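Local coordinates for nisin biosynthesis protein NisC (Lactococcus lactis subsp. lactis, PDB 2G0D) that cyclises the dehydrated precursor of the lantibiotic nisin, forming its thioether rings with the help of a bound zinc ion, at residues Gly29-Ser34 with Glu65-Lys70; Gly36-Ile41 with Ala86-Ser91; Leu42-Leu47 with Lys58-Tyr63; Tyr74-Gly79 with Asp107-Tyr112; Cys334-Arg339 with Leu401-Leu406. One frame throughout, in Å; residues are numbered along the deposited sequence.

Contact 1 (Gly29-Ser34 with Glu65-Lys70); sequences GELTLS and EYIVSK
Glu30 and Lys70 form a weak salt bridge between the loop 29-34 and the helix segment 65-70. Its geometry is doubtful, because Glu30 OE2 is modelled too close to the Tyr66 hydroxyl. Lys70 NZ stands 3.2 Å from Glu30 OE2. The same carboxylate oxygen sits at the edge of the Tyr66 ring, near its plane, and the carboxylate is turned 41° from the ring. Lys70 CG stands beside its own backbone N (chi1 -71°), which puts it over one face of the Tyr66 ring, toward the rim. Bends at chi2 and chi4 then bring NZ back to Tyr66 OH. NZ also bonds to that hydroxyl, less surely because OH is in the same clash.

Beside this polar group lies the packing. Leu31 CD2 meets Ile67 CG2 at 3.7 Å, and the two side chains lie alongside with their ends pointing opposite ways. Leu31 CD2 is also 3.9 Å from Lys70 CB. Within the loop, Thr32 OG1 bonds to Gly29 O at 2.7 Å. Gly29 O also accepts from Thr32 N.

Glu30 touches Trp15 and Arg18 of helix 3-20. The contact joins the loop between helices 3-20 and 37-45 to helix 53-74, within the alpha-toroid of a LanC-type cyclase.

Contact 2 (Gly36-Ile41 with Ala86-Ser91); sequences GLPGII and AGIALS
Ser91 and Pro38 bury the most surface here, and Ile41 follows. Ser91 CB lies 3.3 Å from Pro38 O. Ser91 OG stands 3.6 Å from Pro38 CB, beside the pyrrolidine ring. The hydroxyl is not bonded across the contact. Ser91 OG turns back along its own helix to Ile88 O, at 2.7 Å and tilted 24° from the carbonyl plane. The torsion explains this: OG stands between the backbone N and the carbonyl carbon (chi1 75°). Both CB and OG of Ser91 thus rest on Pro38, and the buried hydroxyl is satisfied by Ile88 O.

The next ring atom of the proline reaches Ile88. Pro38 CG touches Ile88 CG1 at 3.9 Å. Further along, Ile41 CG2 comes to 3.3 Å from Ser91 O. Pro38 CB also lies 3.8 Å from Gly87 O, where the glycine adds no side chain to the interface.

The helix axes approach to 8.7 Å and run nearly parallel, 18° apart. Leu37 and Ile40 pack on helix 3-20, whereas Ala86 and Ala89 pack on helix 100-122. Two neighbouring parallel helices, each also backed by another helix, fit the layered helical barrel of the alpha-toroid fold.

Contact 3 (Leu42-Leu47 with Lys58-Tyr63); sequences LMLAEL and KKIDNY
Leu44 CG and Ile60 CG1 both stand beside their own backbone N, opposite the carbonyl carbon. In Leu44 this torsion (chi1 -74°) directs CD1 to Lys59 and Tyr63. In Ile60 the same setting of chi1, with chi2 at 151°, stretches CD1 out toward helix 37-45.

The tip of Ile60 then lands against the backbone side of the facing helix. Ile60 CD1 is 3.8 Å from Leu44 CB and 3.7 Å from Ala45 N. Ala45 CB lies alongside, 4.1 Å from Ile60 CD1. Ile60 CG1 follows behind, 4.0 Å from Leu44 CB. The methyl CD1 therefore lies between Leu44 CB and Ala45.

Leu44 CD1 runs on past Ile60. It touches Lys59 CB at 4.0 Å and Tyr63 CE2 at 4.0 Å. The leucine crosses the tyrosine side chain at about a right angle. Lys59 meets Leu44 with its first side-chain carbon, and the rest of its chain leads away from the contact.

Helices 37-45 and 53-74 pack together here within the alpha-toroid. Helix 3-20 adds to the group, with Val8 and Ile12 against Leu44.

No hydrogen bond crosses between 42-47 and 58-63. The two are held by van der Waals packing of aliphatic carbons and a ring carbon. The polar ends are directed elsewhere: Lys59 NZ forms a salt bridge with Asp16, and Tyr63 OH hydrogen-bonds to the same aspartate. These bonds join helix 53-74 to helix 3-20 rather than to helix 37-45.

Contact 4 (Tyr74-Gly79 with Asp107-Tyr112); sequences YGLLTG and DSLNRY
Gly75 leaves helix 53-74 with positive phi (73°), and Leu76 to Gly79 then run as an irregular chain past the helix segment 107-112, with Gly79 and Tyr112 the nearest pair by backbone.

Tyr112 carries most of the contact. Its CG stands opposite the backbone N (chi1 169°), and this sends the ring out from the helix toward the loop. Leu76 meets it obliquely. Leu76 CD1 is 4.0 Å from Tyr112 CE2, and Leu76 CB lies 4.1 Å from Tyr112 OH. At the ring's edge, near its plane, Thr78 O comes to 3.7 Å from Tyr112 CE2.

The hydroxyl reaches the loop backbone itself. Tyr112 OH is 3.4 Å from Leu77 C and 3.2 Å from Thr78 N. The angle at Thr78 N is poor, and the pair is not a hydrogen bond. Leu109, one turn earlier on the helix, adds a looser touch: Leu109 CD2 stands 4.5 Å from Leu76 CD1.

Ala85 of helix 85-92 touches Leu76, Leu109 and Tyr112. Thr78 and Gly79 are tied by backbone bonds to Ala85 and Ala86. The loop between helices 53-74 and 85-92 is thus packed on helix 100-122 of the alpha-toroid.

No hydrogen bond or salt bridge crosses between the two segments. Contact rests on an aromatic ring and two leucines, and the hydroxyl lies against peptide atoms through van der Waals contact.

Contact 5 (Cys334-Arg339 with Leu401-Leu406); sequences CSLFKR and LFDDFL
Arg339 and Asp403 form a salt bridge between helix 327-341 of the alpha-toroid and the chain near its C terminus. Arg339 CB points toward that segment, and CG stands opposite the backbone N (chi1 -167°). Arg339 CD then comes to 4.0 Å from Asp403 OD1. The chain bends at chi2 and chi3 and brings Arg339 NE to Asp403 OD1 at 2.9 Å, in a weak bond with an N-H...O angle of 140°. Arg339 NH2 bonds to Asp403 OD1 as well, at 3.0 Å and on the syn side. One carboxylate oxygen thus takes two N-H groups, with guanidinium and carboxylate planes 58° apart. Arg339 NH1 turns back to Ser335 OG of its own helix, which helps fix the rotation of the group. Asp403 OD2 has a second salt bridge, to Arg396.

Leu336 packs next to the ion pair. Leu336 CD2 meets Leu401 CD2 at 4.1 Å. Tyr290 of helix 281-294 touches Leu336 and its hydroxyl bonds to Phe402 N. A type I turn follows from Phe402 to Phe405, closed by Phe405 N bonding to Phe402 O. Leu336 CD1 lies 3.7 Å from Phe402 N and 3.4 Å from Asp403 OD1.

Overall arrangement
From the N terminus, the loop after helix 3-20 leads into contact 1, which closes on helix 53-74. Contact 2 starts on the next helix, 37-45, and closes later, on helix 85-92, so contacts 1 and 2 cross. Contact 3 joins helices 37-45 and 53-74 and falls within the spans of both. Contact 4 opens after contact 1 has closed, crosses contact 2, and ends on helix 100-122. Contact 2 touches the other three, while contacts 3 and 4 stay apart; together the four tie up one side of the toroid. Contact 5 comes last, in series with all of them. It joins helix 327-341 to the C-terminal segment, its centre about 21 to 29 Å from the other centres.

Contact 1 (Gly29-Ser34 with Glu65-Lys70)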
# COMPACT_ATOMS: atom_id res chain seq x y z
N GLY A 29 6.27 -17.53 -3.27
CA GLY A 29 5.23 -16.81 -2.54
C GLY A 29 5.49 -16.68 -1.06
O GLY A 29 5.09 -15.71 -0.44
N GLU A 30 6.20 -17.65 -0.48
CA GLU A 30 6.38 -17.65 0.97
C GLU A 30 7.32 -16.57 1.51
O GLU A 30 7.37 -16.33 2.70
CB GLU A 30 6.70 -19.05 1.49
CG GLU A 30 8.09 -19.58 1.24
CD GLU A 30 8.21 -21.06 1.66
OE1 GLU A 30 7.23 -21.84 1.51
OE2 GLU A 30 9.29 -21.43 2.15
N LEU A 31 8.06 -15.91 0.63
CA LEU A 31 8.92 -14.81 1.07
C LEU A 31 8.33 -13.42 0.80
O LEU A 31 8.97 -12.42 1.06
CB LEU A 31 10.32 -14.92 0.47
CG LEU A 31 11.05 -16.18 0.93
CD1 LEU A 31 11.27 -17.07 -0.28
CD2 LEU A 31 12.36 -15.83 1.55
N THR A 32 7.10 -13.38 0.28
CA THR A 32 6.46 -12.13 -0.11
C THR A 32 5.69 -11.51 1.05
O THR A 32 5.14 -12.22 1.89
CB THR A 32 5.46 -12.34 -1.28
OG1 THR A 32 4.33 -13.12 -0.82
CG2 THR A 32 6.14 -13.06 -2.47
N LEU A 33 5.63 -10.19 1.09
CA LEU A 33 4.70 -9.51 2.00
C LEU A 33 3.24 -9.91 1.69
O LEU A 33 2.44 -10.13 2.61
CB LEU A 33 4.88 -7.99 1.93
CG LEU A 33 3.89 -7.09 2.71
CD1 LEU A 33 3.77 -7.48 4.22
CD2 LEU A 33 4.27 -5.61 2.55
N SER A 34 2.91 -10.03 0.40
CA SER A 34 1.53 -10.28 -0.03
C SER A 34 0.90 -11.47 0.63
O SER A 34 -0.24 -11.35 1.11
CB SER A 34 1.45 -10.54 -1.54
OG SER A 34 1.67 -9.33 -2.21
N GLU A 65 15.34 -16.49 10.20
CA GLU A 65 16.43 -17.38 9.82
C GLU A 65 16.03 -18.22 8.61
O GLU A 65 16.83 -18.39 7.67
CB GLU A 65 16.92 -18.23 10.99
CG GLU A 65 17.88 -17.47 11.95
CD GLU A 65 19.03 -16.70 11.24
OE1 GLU A 65 20.07 -17.33 10.88
OE2 GLU A 65 18.89 -15.45 11.07
N TYR A 66 14.79 -18.70 8.59
CA TYR A 66 14.28 -19.42 7.43
C TYR A 66 14.30 -18.56 6.18
O TYR A 66 14.59 -19.05 5.10
CB TYR A 66 12.87 -19.94 7.70
CG TYR A 66 12.25 -20.70 6.56
CD1 TYR A 66 12.41 -22.07 6.44
CD2 TYR A 66 11.46 -20.04 5.61
CE1 TYR A 66 11.83 -22.79 5.39
CE2 TYR A 66 10.85 -20.73 4.57
CZ TYR A 66 11.05 -22.12 4.46
OH TYR A 66 10.46 -22.84 3.44
N ILE A 67 13.98 -17.27 6.31
CA ILE A 67 14.06 -16.35 5.17
C ILE A 67 15.49 -16.15 4.65
O ILE A 67 15.71 -16.26 3.44
CB ILE A 67 13.39 -14.97 5.45
CG1 ILE A 67 11.85 -15.08 5.46
CG2 ILE A 67 13.84 -13.95 4.41
CD1 ILE A 67 11.15 -13.82 5.94
N VAL A 68 16.46 -15.83 5.52
CA VAL A 68 17.84 -15.62 5.02
C VAL A 68 18.42 -16.88 4.36
O VAL A 68 19.10 -16.80 3.34
CB VAL A 68 18.83 -14.88 6.03
CG1 VAL A 68 18.24 -14.67 7.43
CG2 VAL A 68 20.23 -15.54 6.07
N SER A 69 18.08 -18.04 4.91
CA SER A 69 18.50 -19.31 4.33
C SER A 69 17.99 -19.48 2.90
O SER A 69 18.73 -19.98 2.03
CB SER A 69 18.03 -20.46 5.21
OG SER A 69 17.79 -21.60 4.41
N LYS A 70 16.74 -19.07 2.65
CA LYS A 70 16.14 -19.18 1.32
C LYS A 70 16.70 -18.14 0.36
O LYS A 70 16.78 -18.40 -0.85
CB LYS A 70 14.62 -19.03 1.38
CG LYS A 70 13.88 -20.20 2.00
CD LYS A 70 14.21 -21.50 1.28
CE LYS A 70 13.52 -22.67 1.95
NZ LYS A 70 12.12 -22.72 1.49

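Contact 2 (Gly36-Ile41 with Ala86-Ser91)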
# COMPACT_ATOMS: atom_id res chain seq x y z
N GLY A 36 3.16 -14.27 2.19
CA GLY A 36 4.14 -15.11 2.87
C GLY A 36 4.61 -14.59 4.21
O GLY A 36 3.91 -13.81 4.88
N LEU A 37 5.81 -15.02 4.60
CA LEU A 37 6.32 -14.84 5.97
C LEU A 37 6.48 -13.41 6.49
O LEU A 37 6.25 -13.17 7.66
CB LEU A 37 7.62 -15.62 6.15
CG LEU A 37 7.38 -17.12 6.30
CD1 LEU A 37 8.72 -17.89 6.12
CD2 LEU A 37 6.74 -17.46 7.66
N PRO A 38 6.92 -12.47 5.65
CA PRO A 38 6.95 -11.08 6.07
C PRO A 38 5.63 -10.56 6.68
O PRO A 38 5.66 -9.86 7.70
CB PRO A 38 7.32 -10.35 4.77
CG PRO A 38 8.20 -11.36 4.05
CD PRO A 38 7.45 -12.64 4.27
N GLY A 39 4.48 -10.89 6.07
CA GLY A 39 3.15 -10.52 6.64
C GLY A 39 2.89 -11.20 7.98
O GLY A 39 2.36 -10.59 8.92
N ILE A 40 3.33 -12.45 8.10
CA ILE A 40 3.19 -13.20 9.34
C ILE A 40 4.06 -12.62 10.47
O ILE A 40 3.58 -12.48 11.60
CB ILE A 40 3.54 -14.69 9.13
CG1 ILE A 40 2.71 -15.27 7.97
CG2 ILE A 40 3.28 -15.48 10.39
CD1 ILE A 40 1.19 -15.03 8.04
N ILE A 41 5.32 -12.31 10.15
CA ILE A 41 6.24 -11.65 11.06
C ILE A 41 5.63 -10.34 11.57
O ILE A 41 5.69 -10.08 12.76
CB ILE A 41 7.62 -11.38 10.37
CG1 ILE A 41 8.39 -12.70 10.15
CG2 ILE A 41 8.46 -10.40 11.16
CD1 ILE A 41 9.53 -12.61 9.09
N ALA A 86 12.01 -5.01 -0.36
CA ALA A 86 11.43 -3.93 0.47
C ALA A 86 10.36 -4.44 1.45
O ALA A 86 10.29 -3.98 2.59
CB ALA A 86 10.91 -2.75 -0.38
N GLY A 87 9.55 -5.41 1.02
CA GLY A 87 8.57 -6.04 1.94
C GLY A 87 9.22 -6.86 3.04
O GLY A 87 8.78 -6.84 4.20
N ILE A 88 10.28 -7.59 2.71
CA ILE A 88 11.02 -8.35 3.70
C ILE A 88 11.69 -7.41 4.70
O ILE A 88 11.61 -7.62 5.93
CB ILE A 88 12.08 -9.28 3.06
CG1 ILE A 88 11.41 -10.27 2.09
CG2 ILE A 88 12.86 -10.02 4.14
CD1 ILE A 88 12.39 -11.06 1.19
N ALA A 89 12.35 -6.36 4.19
CA ALA A 89 12.96 -5.34 5.05
C ALA A 89 11.95 -4.62 5.92
O ALA A 89 12.21 -4.41 7.11
CB ALA A 89 13.79 -4.35 4.23
N LEU A 90 10.81 -4.22 5.36
CA LEU A 90 9.76 -3.60 6.17
C LEU A 90 9.35 -4.49 7.33
O LEU A 90 9.15 -4.00 8.47
CB LEU A 90 8.50 -3.25 5.33
CG LEU A 90 7.39 -2.46 6.06
CD1 LEU A 90 7.86 -1.05 6.34
CD2 LEU A 90 6.13 -2.46 5.24
N SER A 91 9.21 -5.80 7.07
CA SER A 91 8.71 -6.74 8.08
C SER A 91 9.63 -6.87 9.32
O SER A 91 9.16 -7.25 10.42
CB SER A 91 8.38 -8.09 7.45
OG SER A 91 9.55 -8.86 7.15

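Contact 3 (Leu42-Leu47 with Lys58-Tyr63)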
# COMPACT_ATOMS: atom_id res chain seq x y z
N LEU A 42 5.02 -9.54 10.68
CA LEU A 42 4.37 -8.27 11.11
C LEU A 42 3.23 -8.47 12.08
O LEU A 42 3.17 -7.80 13.12
CB LEU A 42 3.94 -7.40 9.93
CG LEU A 42 5.13 -6.79 9.19
CD1 LEU A 42 4.73 -6.22 7.84
CD2 LEU A 42 5.82 -5.70 10.06
N MET A 43 2.35 -9.42 11.78
CA MET A 43 1.21 -9.71 12.64
C MET A 43 1.65 -10.14 14.04
O MET A 43 1.11 -9.67 15.02
CB MET A 43 0.32 -10.78 12.02
CG MET A 43 -0.72 -11.32 13.03
SD MET A 43 -1.37 -12.93 12.61
CE MET A 43 0.03 -13.96 12.99
N LEU A 44 2.64 -11.02 14.12
CA LEU A 44 3.13 -11.56 15.40
C LEU A 44 3.87 -10.51 16.20
O LEU A 44 3.77 -10.46 17.43
CB LEU A 44 4.06 -12.77 15.16
CG LEU A 44 3.50 -14.13 14.72
CD1 LEU A 44 4.63 -15.12 14.44
CD2 LEU A 44 2.57 -14.71 15.76
N ALA A 45 4.61 -9.66 15.48
CA ALA A 45 5.45 -8.63 16.09
C ALA A 45 4.60 -7.60 16.78
O ALA A 45 4.98 -7.07 17.80
CB ALA A 45 6.35 -7.99 15.06
N GLU A 46 3.44 -7.32 16.19
CA GLU A 46 2.46 -6.42 16.77
C GLU A 46 1.75 -6.95 18.01
O GLU A 46 0.89 -6.27 18.57
CB GLU A 46 1.41 -6.07 15.73
CG GLU A 46 1.87 -5.05 14.73
CD GLU A 46 2.30 -3.72 15.34
OE1 GLU A 46 2.12 -3.52 16.57
OE2 GLU A 46 2.81 -2.88 14.56
N LEU A 47 2.09 -8.16 18.43
CA LEU A 47 1.41 -8.79 19.55
C LEU A 47 2.32 -8.82 20.77
O LEU A 47 2.06 -9.57 21.71
CB LEU A 47 0.97 -10.20 19.17
CG LEU A 47 -0.03 -10.35 18.03
CD1 LEU A 47 -0.36 -11.83 17.86
CD2 LEU A 47 -1.30 -9.56 18.33
N LYS A 58 10.22 -15.85 19.19
CA LYS A 58 10.95 -17.05 18.80
C LYS A 58 10.56 -17.49 17.38
O LYS A 58 11.43 -17.76 16.55
CB LYS A 58 10.71 -18.17 19.82
CG LYS A 58 11.52 -19.44 19.62
CD LYS A 58 12.93 -19.31 20.23
CE LYS A 58 14.02 -19.28 19.17
NZ LYS A 58 14.34 -20.68 18.76
N LYS A 59 9.26 -17.53 17.12
CA LYS A 59 8.74 -17.82 15.78
C LYS A 59 9.23 -16.81 14.76
O LYS A 59 9.65 -17.18 13.67
CB LYS A 59 7.20 -17.88 15.78
CG LYS A 59 6.60 -18.84 16.80
CD LYS A 59 6.99 -20.30 16.56
CE LYS A 59 6.50 -21.16 17.71
NZ LYS A 59 6.65 -22.62 17.43
N ILE A 60 9.18 -15.54 15.12
CA ILE A 60 9.65 -14.49 14.23
C ILE A 60 11.10 -14.80 13.83
O ILE A 60 11.41 -14.86 12.63
CB ILE A 60 9.48 -13.09 14.88
CG1 ILE A 60 8.00 -12.69 14.86
CG2 ILE A 60 10.32 -12.01 14.15
CD1 ILE A 60 7.58 -11.78 16.00
N ASP A 61 11.94 -15.06 14.83
CA ASP A 61 13.35 -15.33 14.58
C ASP A 61 13.54 -16.62 13.78
O ASP A 61 14.38 -16.67 12.89
CB ASP A 61 14.15 -15.32 15.88
CG ASP A 61 14.31 -13.91 16.46
OD1 ASP A 61 14.43 -12.95 15.68
OD2 ASP A 61 14.32 -13.77 17.70
N ASN A 62 12.71 -17.62 14.05
CA ASN A 62 12.65 -18.82 13.23
C ASN A 62 12.37 -18.47 11.78
O ASN A 62 13.08 -18.91 10.87
CB ASN A 62 11.56 -19.78 13.74
CG ASN A 62 11.98 -20.51 15.00
OD1 ASN A 62 13.16 -20.49 15.37
ND2 ASN A 62 11.01 -21.15 15.68
N TYR A 63 11.32 -17.67 11.56
CA TYR A 63 10.89 -17.34 10.21
C TYR A 63 11.93 -16.46 9.52
O TYR A 63 12.12 -16.56 8.31
CB TYR A 63 9.50 -16.68 10.23
CG TYR A 63 8.39 -17.51 10.84
CD1 TYR A 63 8.48 -18.91 10.91
CD2 TYR A 63 7.23 -16.91 11.32
CE1 TYR A 63 7.46 -19.69 11.45
CE2 TYR A 63 6.20 -17.66 11.85
CZ TYR A 63 6.31 -19.06 11.92
OH TYR A 63 5.29 -19.80 12.47

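Contact 4 (Tyr74-Gly79 with Asp107-Tyr112)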
# COMPACT_ATOMS: atom_id res chain seq x y z
N TYR A 74 18.70 -18.90 -3.14
CA TYR A 74 17.98 -18.60 -4.38
C TYR A 74 18.11 -17.17 -4.87
O TYR A 74 17.85 -16.88 -6.03
CB TYR A 74 16.50 -18.97 -4.25
CG TYR A 74 16.26 -20.45 -4.06
CD1 TYR A 74 16.32 -21.33 -5.15
CD2 TYR A 74 15.97 -20.98 -2.80
CE1 TYR A 74 16.10 -22.70 -4.98
CE2 TYR A 74 15.76 -22.34 -2.62
CZ TYR A 74 15.82 -23.20 -3.71
OH TYR A 74 15.60 -24.56 -3.55
N GLY A 75 18.53 -16.28 -3.98
CA GLY A 75 18.57 -14.86 -4.28
C GLY A 75 17.17 -14.26 -4.32
O GLY A 75 16.17 -14.90 -3.94
N LEU A 76 17.10 -13.02 -4.79
CA LEU A 76 15.82 -12.38 -5.06
C LEU A 76 15.81 -11.99 -6.51
O LEU A 76 16.86 -11.70 -7.09
CB LEU A 76 15.66 -11.11 -4.24
CG LEU A 76 15.17 -11.23 -2.80
CD1 LEU A 76 15.49 -9.96 -2.08
CD2 LEU A 76 13.68 -11.51 -2.77
N LEU A 77 14.63 -11.95 -7.09
CA LEU A 77 14.49 -11.38 -8.41
C LEU A 77 13.90 -9.96 -8.38
O LEU A 77 13.89 -9.27 -9.40
CB LEU A 77 13.69 -12.32 -9.33
CG LEU A 77 14.38 -13.66 -9.65
CD1 LEU A 77 13.46 -14.55 -10.49
CD2 LEU A 77 15.75 -13.48 -10.33
N THR A 78 13.44 -9.51 -7.20
CA THR A 78 12.78 -8.20 -7.11
C THR A 78 12.97 -7.43 -5.79
O THR A 78 13.03 -8.01 -4.72
CB THR A 78 11.29 -8.28 -7.49
OG1 THR A 78 10.72 -6.96 -7.52
CG2 THR A 78 10.51 -9.14 -6.51
N GLY A 79 13.10 -6.11 -5.90
CA GLY A 79 13.22 -5.27 -4.73
C GLY A 79 11.87 -4.77 -4.23
O GLY A 79 11.82 -3.94 -3.35
N ASP A 107 20.80 -3.97 6.07
CA ASP A 107 21.83 -3.34 5.22
C ASP A 107 22.00 -4.03 3.87
O ASP A 107 22.06 -3.37 2.84
CB ASP A 107 23.18 -3.26 5.95
CG ASP A 107 23.19 -2.23 7.07
OD1 ASP A 107 22.27 -1.37 7.11
OD2 ASP A 107 24.11 -2.27 7.91
N SER A 108 22.05 -5.36 3.89
CA SER A 108 22.08 -6.18 2.67
C SER A 108 20.86 -5.93 1.81
O SER A 108 20.97 -5.72 0.60
CB SER A 108 22.12 -7.66 3.01
OG SER A 108 23.22 -7.92 3.84
N LEU A 109 19.70 -5.98 2.44
CA LEU A 109 18.45 -5.73 1.73
C LEU A 109 18.45 -4.35 1.09
O LEU A 109 18.12 -4.22 -0.07
CB LEU A 109 17.24 -5.93 2.66
CG LEU A 109 16.98 -7.38 3.07
CD1 LEU A 109 16.07 -7.44 4.27
CD2 LEU A 109 16.44 -8.20 1.91
N ASN A 110 18.87 -3.34 1.84
CA ASN A 110 18.92 -1.94 1.35
C ASN A 110 19.86 -1.73 0.16
O ASN A 110 19.51 -1.06 -0.82
CB ASN A 110 19.30 -1.01 2.50
CG ASN A 110 18.23 -0.92 3.58
OD1 ASN A 110 17.08 -1.30 3.36
ND2 ASN A 110 18.60 -0.39 4.76
N ARG A 111 21.06 -2.31 0.24
CA ARG A 111 22.01 -2.24 -0.87
C ARG A 111 21.46 -2.98 -2.08
O ARG A 111 21.55 -2.49 -3.20
CB ARG A 111 23.40 -2.79 -0.45
CG ARG A 111 24.10 -2.01 0.70
CD ARG A 111 23.60 -0.52 0.89
NE ARG A 111 24.45 0.23 1.81
CZ ARG A 111 25.26 1.24 1.47
NH1 ARG A 111 25.31 1.69 0.22
NH2 ARG A 111 26.02 1.82 2.40
N TYR A 112 20.86 -4.14 -1.87
CA TYR A 112 20.22 -4.81 -2.99
C TYR A 112 19.10 -3.94 -3.58
O TYR A 112 19.00 -3.80 -4.80
CB TYR A 112 19.72 -6.24 -2.67
CG TYR A 112 18.84 -6.76 -3.81
CD1 TYR A 112 19.39 -7.22 -5.02
CD2 TYR A 112 17.46 -6.72 -3.70
CE1 TYR A 112 18.55 -7.67 -6.07
CE2 TYR A 112 16.64 -7.15 -4.72
CZ TYR A 112 17.17 -7.61 -5.89
OH TYR A 112 16.27 -8.02 -6.87

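Contact 5 (Cys334-Arg339 with Leu401-Leu406)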
# COMPACT_ATOMS: atom_id res chain seq x y z
N CYS A 334 -9.93 4.75 7.75
CA CYS A 334 -10.65 5.60 8.70
C CYS A 334 -9.83 5.84 9.97
O CYS A 334 -9.84 6.92 10.54
CB CYS A 334 -11.98 4.99 9.12
SG CYS A 334 -13.17 4.79 7.78
N SER A 335 -9.15 4.80 10.43
CA SER A 335 -8.40 4.91 11.65
C SER A 335 -7.20 5.87 11.44
O SER A 335 -6.83 6.64 12.35
CB SER A 335 -7.94 3.52 12.08
OG SER A 335 -7.25 3.59 13.30
N LEU A 336 -6.63 5.82 10.24
CA LEU A 336 -5.59 6.77 9.88
C LEU A 336 -6.09 8.22 9.79
O LEU A 336 -5.46 9.11 10.36
CB LEU A 336 -4.82 6.37 8.60
CG LEU A 336 -3.89 7.55 8.33
CD1 LEU A 336 -2.50 7.39 8.95
CD2 LEU A 336 -3.83 7.93 6.88
N PHE A 337 -7.21 8.45 9.10
CA PHE A 337 -7.88 9.77 9.16
C PHE A 337 -8.07 10.32 10.57
O PHE A 337 -7.76 11.48 10.85
CB PHE A 337 -9.24 9.72 8.47
CG PHE A 337 -9.19 9.99 7.01
CD1 PHE A 337 -8.63 9.07 6.12
CD2 PHE A 337 -9.73 11.19 6.50
CE1 PHE A 337 -8.61 9.33 4.75
CE2 PHE A 337 -9.71 11.45 5.15
CZ PHE A 337 -9.16 10.53 4.26
N LYS A 338 -8.59 9.47 11.47
CA LYS A 338 -8.86 9.88 12.86
C LYS A 338 -7.56 10.26 13.59
O LYS A 338 -7.51 11.28 14.26
CB LYS A 338 -9.58 8.76 13.61
CG LYS A 338 -10.02 9.15 15.00
CD LYS A 338 -10.59 7.98 15.77
CE LYS A 338 -11.00 8.42 17.17
NZ LYS A 338 -12.21 9.30 17.13
N ARG A 339 -6.53 9.42 13.44
CA ARG A 339 -5.20 9.67 13.97
C ARG A 339 -4.61 11.02 13.50
O ARG A 339 -4.01 11.73 14.30
CB ARG A 339 -4.25 8.53 13.54
CG ARG A 339 -2.90 8.50 14.28
CD ARG A 339 -2.42 7.04 14.52
NE ARG A 339 -2.52 6.38 13.26
CZ ARG A 339 -3.43 5.47 12.92
NH1 ARG A 339 -4.32 4.99 13.78
NH2 ARG A 339 -3.42 5.05 11.69
N LEU A 401 -0.25 4.28 4.77
CA LEU A 401 -0.91 4.90 5.91
C LEU A 401 0.22 5.43 6.75
O LEU A 401 0.96 4.65 7.37
CB LEU A 401 -1.77 3.90 6.66
CG LEU A 401 -2.84 3.24 5.79
CD1 LEU A 401 -3.66 2.16 6.58
CD2 LEU A 401 -3.78 4.28 5.10
N PHE A 402 0.39 6.75 6.72
CA PHE A 402 1.60 7.40 7.22
C PHE A 402 1.31 8.11 8.55
O PHE A 402 0.88 9.28 8.55
CB PHE A 402 2.08 8.41 6.16
CG PHE A 402 2.42 7.79 4.81
CD1 PHE A 402 3.31 6.69 4.72
CD2 PHE A 402 1.92 8.35 3.63
CE1 PHE A 402 3.66 6.13 3.47
CE2 PHE A 402 2.25 7.80 2.37
CZ PHE A 402 3.16 6.70 2.29
N ASP A 403 1.52 7.39 9.66
CA ASP A 403 1.26 7.86 11.02
C ASP A 403 2.15 9.03 11.37
O ASP A 403 1.78 9.82 12.25
CB ASP A 403 1.50 6.76 12.07
CG ASP A 403 0.42 5.69 12.08
OD1 ASP A 403 -0.56 5.75 11.27
OD2 ASP A 403 0.58 4.74 12.89
N ASP A 404 3.28 9.15 10.69
CA ASP A 404 4.26 10.24 10.90
C ASP A 404 4.11 11.43 9.96
O ASP A 404 4.96 12.33 9.95
CB ASP A 404 5.69 9.69 10.76
CG ASP A 404 5.99 9.16 9.34
OD1 ASP A 404 5.05 8.75 8.61
OD2 ASP A 404 7.18 9.14 8.95
N PHE A 405 3.01 11.46 9.20
CA PHE A 405 2.82 12.45 8.16
C PHE A 405 2.95 13.89 8.70
O PHE A 405 3.33 14.79 7.97
CB PHE A 405 1.45 12.27 7.46
CG PHE A 405 1.42 12.86 6.07
CD1 PHE A 405 1.81 12.10 4.96
CD2 PHE A 405 1.03 14.19 5.86
CE1 PHE A 405 1.83 12.66 3.65
CE2 PHE A 405 1.04 14.74 4.57
CZ PHE A 405 1.45 13.97 3.47
N LEU A 406 2.59 14.09 9.97
CA LEU A 406 2.60 15.43 10.55
C LEU A 406 3.65 15.55 11.63
O LEU A 406 3.61 16.47 12.43
CB LEU A 406 1.21 15.83 11.08
CG LEU A 406 0.11 15.92 10.02
CD1 LEU A 406 -1.31 15.82 10.67
CD2 LEU A 406 0.25 17.18 9.16